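Local coordinates for ribosome-inactivating protein 3 (Zea mays, PDB 2PQG) that belongs to the ribosome-inactivating protein family of plants, with a fold that combines a mixed beta-sheet with several helices, at residues K46-W51 and A66-N71; R78-V83 and D134-K139; G88-T93 and P100-F105. All blocks are in the same frame, centred on the assembly; numbering follows the deposited sequence.

Contact 1 of 3, residues K46-W51 and A66-N71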
# COMPACT_ATOMS: atom_id res chain seq x y z
N LYS A 46 -7.72 17.99 1.16
CA LYS A 46 -6.59 18.16 2.07
C LYS A 46 -6.78 17.22 3.26
O LYS A 46 -5.83 16.56 3.72
CB LYS A 46 -6.52 19.60 2.56
CG LYS A 46 -5.14 20.22 2.45
CD LYS A 46 -5.00 21.43 3.36
CE LYS A 46 -3.71 22.18 3.07
NZ LYS A 46 -3.92 23.66 3.08
N VAL A 47 -8.00 17.17 3.78
CA VAL A 47 -8.31 16.31 4.94
C VAL A 47 -9.16 15.10 4.54
O VAL A 47 -10.35 15.22 4.31
CB VAL A 47 -9.05 17.09 6.04
CG1 VAL A 47 -8.85 16.39 7.39
CG2 VAL A 47 -8.57 18.52 6.09
N PRO A 48 -8.54 13.91 4.47
CA PRO A 48 -9.21 12.66 4.13
C PRO A 48 -10.59 12.73 4.77
O PRO A 48 -10.71 12.95 5.99
CB PRO A 48 -8.31 11.61 4.75
CG PRO A 48 -6.95 12.23 4.66
CD PRO A 48 -7.15 13.70 4.90
N GLU A 49 -11.63 12.49 3.98
CA GLU A 49 -13.00 12.62 4.43
C GLU A 49 -13.75 11.32 4.69
O GLU A 49 -14.79 11.33 5.35
CB GLU A 49 -13.72 13.52 3.42
N LEU A 50 -13.25 10.25 4.10
CA LEU A 50 -13.77 8.92 4.39
C LEU A 50 -12.53 8.03 4.57
O LEU A 50 -11.57 8.08 3.79
CB LEU A 50 -14.69 8.34 3.31
CG LEU A 50 -16.05 9.02 3.23
CD1 LEU A 50 -16.48 9.06 1.77
CD2 LEU A 50 -17.07 8.29 4.10
N TRP A 51 -12.56 7.22 5.62
CA TRP A 51 -11.44 6.33 5.93
C TRP A 51 -11.76 4.85 5.86
O TRP A 51 -12.82 4.41 6.33
CB TRP A 51 -10.91 6.63 7.32
CG TRP A 51 -10.22 7.95 7.47
CD1 TRP A 51 -10.79 9.16 7.73
CD2 TRP A 51 -8.81 8.19 7.34
NE1 TRP A 51 -9.82 10.14 7.77
CE2 TRP A 51 -8.60 9.57 7.53
CE3 TRP A 51 -7.70 7.37 7.08
CZ2 TRP A 51 -7.34 10.16 7.46
CZ3 TRP A 51 -6.45 7.95 7.01
CH2 TRP A 51 -6.27 9.34 7.20
N ALA A 66 -4.68 2.60 8.56
CA ALA A 66 -5.53 3.76 8.28
C ALA A 66 -5.35 4.17 6.82
O ALA A 66 -4.33 4.75 6.45
CB ALA A 66 -5.14 4.92 9.20
N ILE A 67 -6.36 3.88 6.00
CA ILE A 67 -6.28 4.19 4.58
C ILE A 67 -7.28 5.25 4.09
O ILE A 67 -8.47 5.16 4.36
CB ILE A 67 -6.49 2.91 3.74
CG1 ILE A 67 -5.38 1.91 4.05
CG2 ILE A 67 -6.51 3.24 2.27
CD1 ILE A 67 -5.66 0.50 3.56
N ARG A 68 -6.78 6.24 3.35
CA ARG A 68 -7.64 7.28 2.80
C ARG A 68 -8.50 6.65 1.73
O ARG A 68 -8.01 5.88 0.91
CB ARG A 68 -6.82 8.39 2.13
CG ARG A 68 -5.85 9.12 3.02
CD ARG A 68 -5.02 10.10 2.20
NE ARG A 68 -5.84 11.08 1.50
CZ ARG A 68 -5.70 12.40 1.62
NH1 ARG A 68 -4.75 12.89 2.42
NH2 ARG A 68 -6.49 13.22 0.94
N MET A 69 -9.78 6.96 1.72
CA MET A 69 -10.68 6.42 0.71
C MET A 69 -10.47 7.10 -0.64
O MET A 69 -10.60 6.46 -1.68
CB MET A 69 -12.13 6.58 1.14
CG MET A 69 -12.69 5.37 1.83
SD MET A 69 -13.07 4.14 0.58
CE MET A 69 -14.77 4.55 0.31
N ASP A 70 -10.13 8.39 -0.62
CA ASP A 70 -9.95 9.12 -1.86
C ASP A 70 -8.82 8.62 -2.78
O ASP A 70 -9.01 8.54 -3.99
CB ASP A 70 -9.82 10.63 -1.61
CG ASP A 70 -8.82 10.98 -0.53
OD1 ASP A 70 -7.91 10.17 -0.26
OD2 ASP A 70 -8.94 12.09 0.05
N ASN A 71 -7.66 8.28 -2.24
CA ASN A 71 -6.58 7.79 -3.10
C ASN A 71 -6.16 6.36 -2.76
O ASN A 71 -5.22 5.82 -3.35
CB ASN A 71 -5.37 8.72 -3.04
CG ASN A 71 -4.74 8.78 -1.67
OD1 ASN A 71 -4.90 7.86 -0.86
ND2 ASN A 71 -4.02 9.85 -1.40

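Contact 2 of 3, residues R78-V83 and D134-K139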
# COMPACT_ATOMS: atom_id res chain seq x y z
N ARG A 78 -2.07 1.40 13.58
CA ARG A 78 -2.24 1.34 15.02
C ARG A 78 -1.75 0.01 15.61
O ARG A 78 -2.06 -1.06 15.10
CB ARG A 78 -3.73 1.56 15.34
CG ARG A 78 -4.09 1.55 16.82
CD ARG A 78 -5.61 1.65 17.00
NE ARG A 78 -6.01 1.48 18.40
CZ ARG A 78 -5.94 0.33 19.07
NH1 ARG A 78 -5.50 -0.77 18.48
NH2 ARG A 78 -6.30 0.29 20.35
N THR A 79 -0.98 0.09 16.69
CA THR A 79 -0.47 -1.12 17.35
C THR A 79 -1.49 -1.69 18.33
O THR A 79 -2.52 -1.07 18.61
CB THR A 79 0.80 -0.83 18.16
OG1 THR A 79 0.51 0.17 19.15
CG2 THR A 79 1.93 -0.35 17.27
N PRO A 80 -1.24 -2.90 18.86
CA PRO A 80 -2.18 -3.49 19.81
C PRO A 80 -2.27 -2.64 21.06
O PRO A 80 -3.29 -2.64 21.74
CB PRO A 80 -1.55 -4.85 20.11
CG PRO A 80 -0.88 -5.19 18.84
CD PRO A 80 -0.22 -3.89 18.45
N GLY A 81 -1.19 -1.91 21.36
CA GLY A 81 -1.17 -1.05 22.54
C GLY A 81 -1.82 0.31 22.31
O GLY A 81 -1.73 1.21 23.16
N GLY A 82 -2.46 0.45 21.15
CA GLY A 82 -3.15 1.69 20.82
C GLY A 82 -2.28 2.87 20.41
O GLY A 82 -2.68 4.02 20.61
N VAL A 83 -1.10 2.63 19.85
CA VAL A 83 -0.25 3.73 19.43
C VAL A 83 -0.35 3.89 17.92
O VAL A 83 -0.14 2.93 17.17
CB VAL A 83 1.22 3.47 19.76
CG1 VAL A 83 2.06 4.64 19.28
CG2 VAL A 83 1.38 3.27 21.25
N ASP A 134 5.64 -8.05 13.23
CA ASP A 134 6.76 -7.14 13.43
C ASP A 134 6.27 -5.75 13.79
O ASP A 134 6.69 -5.18 14.80
CB ASP A 134 7.59 -7.06 12.14
CG ASP A 134 9.02 -6.63 12.38
OD1 ASP A 134 9.25 -5.70 13.18
OD2 ASP A 134 9.92 -7.23 11.77
N LEU A 135 5.38 -5.20 12.96
CA LEU A 135 4.85 -3.85 13.19
C LEU A 135 3.97 -3.74 14.44
O LEU A 135 3.82 -2.66 15.01
CB LEU A 135 4.07 -3.39 11.95
CG LEU A 135 4.94 -3.17 10.71
CD1 LEU A 135 4.06 -2.85 9.51
CD2 LEU A 135 5.95 -2.03 10.97
N ALA A 136 3.40 -4.87 14.87
CA ALA A 136 2.57 -4.87 16.07
C ALA A 136 3.45 -4.51 17.24
O ALA A 136 2.96 -4.14 18.30
CB ALA A 136 1.97 -6.25 16.29
N LYS A 137 4.77 -4.61 17.05
CA LYS A 137 5.73 -4.28 18.09
C LYS A 137 6.51 -3.01 17.80
O LYS A 137 7.51 -2.75 18.47
CB LYS A 137 6.76 -5.39 18.27
CG LYS A 137 6.22 -6.78 18.11
CD LYS A 137 7.19 -7.77 18.71
CE LYS A 137 6.59 -9.17 18.69
NZ LYS A 137 6.99 -9.93 19.90
N LYS A 138 6.08 -2.21 16.82
CA LYS A 138 6.81 -0.98 16.51
C LYS A 138 7.20 -0.32 17.82
O LYS A 138 6.36 -0.01 18.67
CB LYS A 138 5.98 0.01 15.69
CG LYS A 138 6.73 1.33 15.46
CD LYS A 138 7.65 1.27 14.27
CE LYS A 138 8.85 2.18 14.46
NZ LYS A 138 8.48 3.52 14.98
N LYS A 139 8.49 -0.12 17.95
CA LYS A 139 9.10 0.45 19.14
C LYS A 139 9.45 1.89 18.89
O LYS A 139 9.58 2.32 17.74
CB LYS A 139 10.38 -0.32 19.45
CG LYS A 139 11.42 -0.26 18.31
CD LYS A 139 10.85 -0.77 16.97
CE LYS A 139 11.93 -1.17 16.01
NZ LYS A 139 12.34 -0.08 15.08

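Contact 3 of 3, residues G88-T93 and P100-F105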
# COMPACT_ATOMS: atom_id res chain seq x y z
N GLY A 88 5.30 10.56 7.93
CA GLY A 88 5.66 11.95 8.02
C GLY A 88 6.82 12.14 8.98
O GLY A 88 7.43 11.16 9.42
N LYS A 89 7.12 13.39 9.31
CA LYS A 89 8.22 13.72 10.22
C LYS A 89 7.86 15.00 10.98
O LYS A 89 6.96 15.73 10.56
CB LYS A 89 9.52 13.93 9.41
CG LYS A 89 9.46 15.09 8.41
CD LYS A 89 10.66 15.11 7.45
CE LYS A 89 10.76 16.45 6.70
NZ LYS A 89 9.52 16.84 5.95
N ASP A 90 8.55 15.27 12.09
CA ASP A 90 8.28 16.47 12.89
C ASP A 90 8.19 17.67 11.96
O ASP A 90 9.01 17.82 11.06
CB ASP A 90 9.39 16.73 13.91
CG ASP A 90 9.52 15.63 14.94
OD1 ASP A 90 10.35 15.78 15.87
OD2 ASP A 90 8.79 14.62 14.83
N GLY A 91 7.20 18.53 12.17
CA GLY A 91 7.05 19.70 11.33
C GLY A 91 5.88 19.57 10.39
O GLY A 91 5.34 20.57 9.91
N ASP A 92 5.48 18.34 10.10
CA ASP A 92 4.35 18.09 9.22
C ASP A 92 3.05 18.21 10.02
O ASP A 92 3.07 18.47 11.23
CB ASP A 92 4.44 16.70 8.58
CG ASP A 92 5.63 16.56 7.65
OD1 ASP A 92 5.74 15.52 6.96
OD2 ASP A 92 6.47 17.49 7.60
N THR A 93 1.94 18.02 9.34
CA THR A 93 0.63 18.12 9.95
C THR A 93 -0.03 16.75 10.02
O THR A 93 -0.20 16.08 9.00
CB THR A 93 -0.26 19.12 9.16
OG1 THR A 93 0.13 20.46 9.51
CG2 THR A 93 -1.74 18.91 9.44
N PRO A 100 -1.03 10.64 17.57
CA PRO A 100 -0.19 9.91 16.63
C PRO A 100 1.29 10.28 16.69
O PRO A 100 1.65 11.42 16.97
CB PRO A 100 -0.82 10.23 15.28
CG PRO A 100 -1.31 11.62 15.47
CD PRO A 100 -1.90 11.59 16.87
N ARG A 101 2.14 9.29 16.44
CA ARG A 101 3.58 9.48 16.44
C ARG A 101 4.08 9.49 15.00
O ARG A 101 3.56 8.76 14.15
CB ARG A 101 4.27 8.36 17.21
CG ARG A 101 4.15 8.50 18.69
CD ARG A 101 4.74 7.31 19.42
NE ARG A 101 5.26 7.71 20.73
CZ ARG A 101 6.36 8.44 20.90
NH1 ARG A 101 6.76 8.76 22.12
NH2 ARG A 101 7.08 8.82 19.85
N TRP A 102 5.08 10.33 14.74
CA TRP A 102 5.67 10.42 13.41
C TRP A 102 6.67 9.28 13.21
O TRP A 102 7.52 9.04 14.06
CB TRP A 102 6.40 11.76 13.24
CG TRP A 102 5.51 12.97 13.03
CD1 TRP A 102 5.50 14.13 13.77
CD2 TRP A 102 4.54 13.15 11.99
NE1 TRP A 102 4.58 15.01 13.25
CE2 TRP A 102 3.97 14.44 12.17
CE3 TRP A 102 4.07 12.34 10.94
CZ2 TRP A 102 2.98 14.95 11.31
CZ3 TRP A 102 3.08 12.85 10.09
CH2 TRP A 102 2.54 14.14 10.29
N LEU A 103 6.55 8.58 12.08
CA LEU A 103 7.46 7.49 11.77
C LEU A 103 8.85 8.07 11.45
O LEU A 103 9.87 7.41 11.62
CB LEU A 103 6.93 6.66 10.59
CG LEU A 103 5.90 5.56 10.93
CD1 LEU A 103 5.24 4.98 9.66
CD2 LEU A 103 6.59 4.46 11.71
N GLY A 104 8.87 9.32 11.01
CA GLY A 104 10.13 9.96 10.67
C GLY A 104 10.42 9.95 9.18
O GLY A 104 11.28 10.69 8.70
N PHE A 105 9.70 9.11 8.45
CA PHE A 105 9.87 9.01 7.01
C PHE A 105 8.50 9.06 6.36
O PHE A 105 7.49 8.86 7.04
CB PHE A 105 10.62 7.72 6.65
CG PHE A 105 10.06 6.48 7.30
CD1 PHE A 105 9.13 5.69 6.63
CD2 PHE A 105 10.47 6.10 8.57
CE1 PHE A 105 8.63 4.53 7.22
CE2 PHE A 105 9.98 4.95 9.18
CZ PHE A 105 9.06 4.16 8.50
O HOH W 1 4.78 18.05 13.65

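Contact 1 of 3, residues K46-W51 and A66-N71
Pro48 packs on Arg68 across this contact, its CG 3.1 Å above one face of the guanidinium and 3.2 Å from Arg68 NH1. CB of the same ring lies over the rim of one face of the Trp51 indole, which leaves the proline between a cationic plane and an aromatic one. Apolar packing continues where Leu50 CB meets Met69 CB at 3.8 Å, and at the far end of the indole, where Trp51 CZ3 lies 4.0 Å from Ala66 CB.

A salt bridge fixes the rotation of the guanidinium against the proline. Arg68 grips Asp70 side-on: NE gives OD1 a nearly straight bond (2.9 Å, 178°) on its syn lone pair, while NH2 reaches OD2 at 2.8 Å, tilted from the guanidinium plane. A bend at chi3 (59°) brings the guanidinium round to the carboxylate, and NH2 has a further acceptor in the carbonyl of Lys45.

The backbone adds one hydrogen bond, from Met69 N to Leu50 O (3.0 Å), next to the antiparallel non-hydrogen-bonded pair of Trp51 and Arg68. The contact thus lies at the open end of the beta hairpin of strands 51-57 and 62-68; Trp51 and Arg68 both touch Val75 of strand 74-78.

Contact 2 of 3, residues R78-V83 and D134-K139
Pro80 and Thr79 lie against the turn at the end of helix 125-135, Leu135 to Lys138, with side-chain carbons set against its carbonyl oxygens and the Ala136 methyl. The pyrrolidine ring of Pro80 comes alongside Ala136: CD is 3.2 Å from Ala136 O and 3.9 Å from Ala136 CB, so one ring carbon bridges the carbonyl and the methyl of the same residue. CG of the ring meets that methyl as well.

The CB of Thr79 is directed toward the other segment, and its two branches part by chemistry. The methyl CG2, anti to the carbonyl carbon, faces the turn and lies 3.7 Å from Leu135 O, an oxygen already engaged by Lys138 N in the type I turn from Leu135 to Lys138. The hydroxyl is turned back to its own loop (chi1 59°), where OG1 accepts a hydrogen bond from Val83 N (3.0 Å, 156°). Lys138 CB approaches Thr79 CG2 to 4.4 Å, but the rest of the lysine chain leads off to a cation-pi contact with Trp85.

Pro80 lies in a tight hairpin. Thr79 to Gly82 form a type I turn, closed by Gly82 N to Thr79 O at 3.0 Å; Thr79 N also binds Val83 O, and Gly82 has a positive phi of 75°, which together define a G1 bulge.

The contact is a modest van der Waals patch at the periphery of the protein. It sets the hairpin between strands 74-78 and 84-86 against the end of helix 125-135, with Ser61 touching both Pro80 and Ala136; Leu135 and Lys138 turn to Phe77 of strand 74-78 and to Thr173 of helix 171-189.

Contact 3 of 3, residues G88-T93 and P100-F105
The indole of Trp102 packs against a type II beta turn, Lys89 to Asp92, in the loop that joins the parallel strands 84-86 and 101-102 at the edge of the sheet. The turn is closed by Asp92 N to Lys89 O, and Gly91 supplies the positive phi (107°) that its third position commonly requires.

Packing dominates. The peptide between Lys89 and Asp90 spreads over one face of the indole, with Lys89 O 3.6 Å above its plane, while Thr93 O meets the ring at its edge. Gly88 CA approaches Trp102 CE3 to 3.3 Å, a close meeting of backbone and ring in which the glycine, lacking a side chain, leaves the indole directly against CA. Asp92 CB comes against the six-membered ring at CZ2, and Asp90 OD2 against CD1, its carboxylate 49° from the indole plane. His94 stacks on the same tryptophan.

Backbone bonds tie the loop's start to the segment beyond the strand: Gly88 N donates to Phe105 O at 2.9 Å, and Gly104 N returns a weak bond to Gly88 O.

Charge enters through a long salt bridge within the turn, Lys89 NZ to Asp92 OD2 at 3.5 Å. Finally, one water fastens ring to turn: it accepts from Trp102 NE1 (3.1 Å) and Gly91 N (2.9 Å) and donates to Asp92 O.

All three contacts involve turns or loops at the strand ends of one mixed sheet, yet they differ in depth and chemistry. The centre of contact 1 is about 13 Å from the centre of the chain, those of contacts 2 and 3 about 18 Å. Contact 1 has just over half of its touching residues buried, beside a salt bridge made within one segment. Contact 2 joins its segments by van der Waals contacts of side-chain carbons with carbonyl oxygens and a methyl, whereas contact 3 combines a large aromatic surface with backbone bonds and a water. Strand 84-86 runs from contact 2 to contact 3, which touch through Val83 CG1 and Arg101 CD at 3.8 Å. Contact 1 stays separate from both.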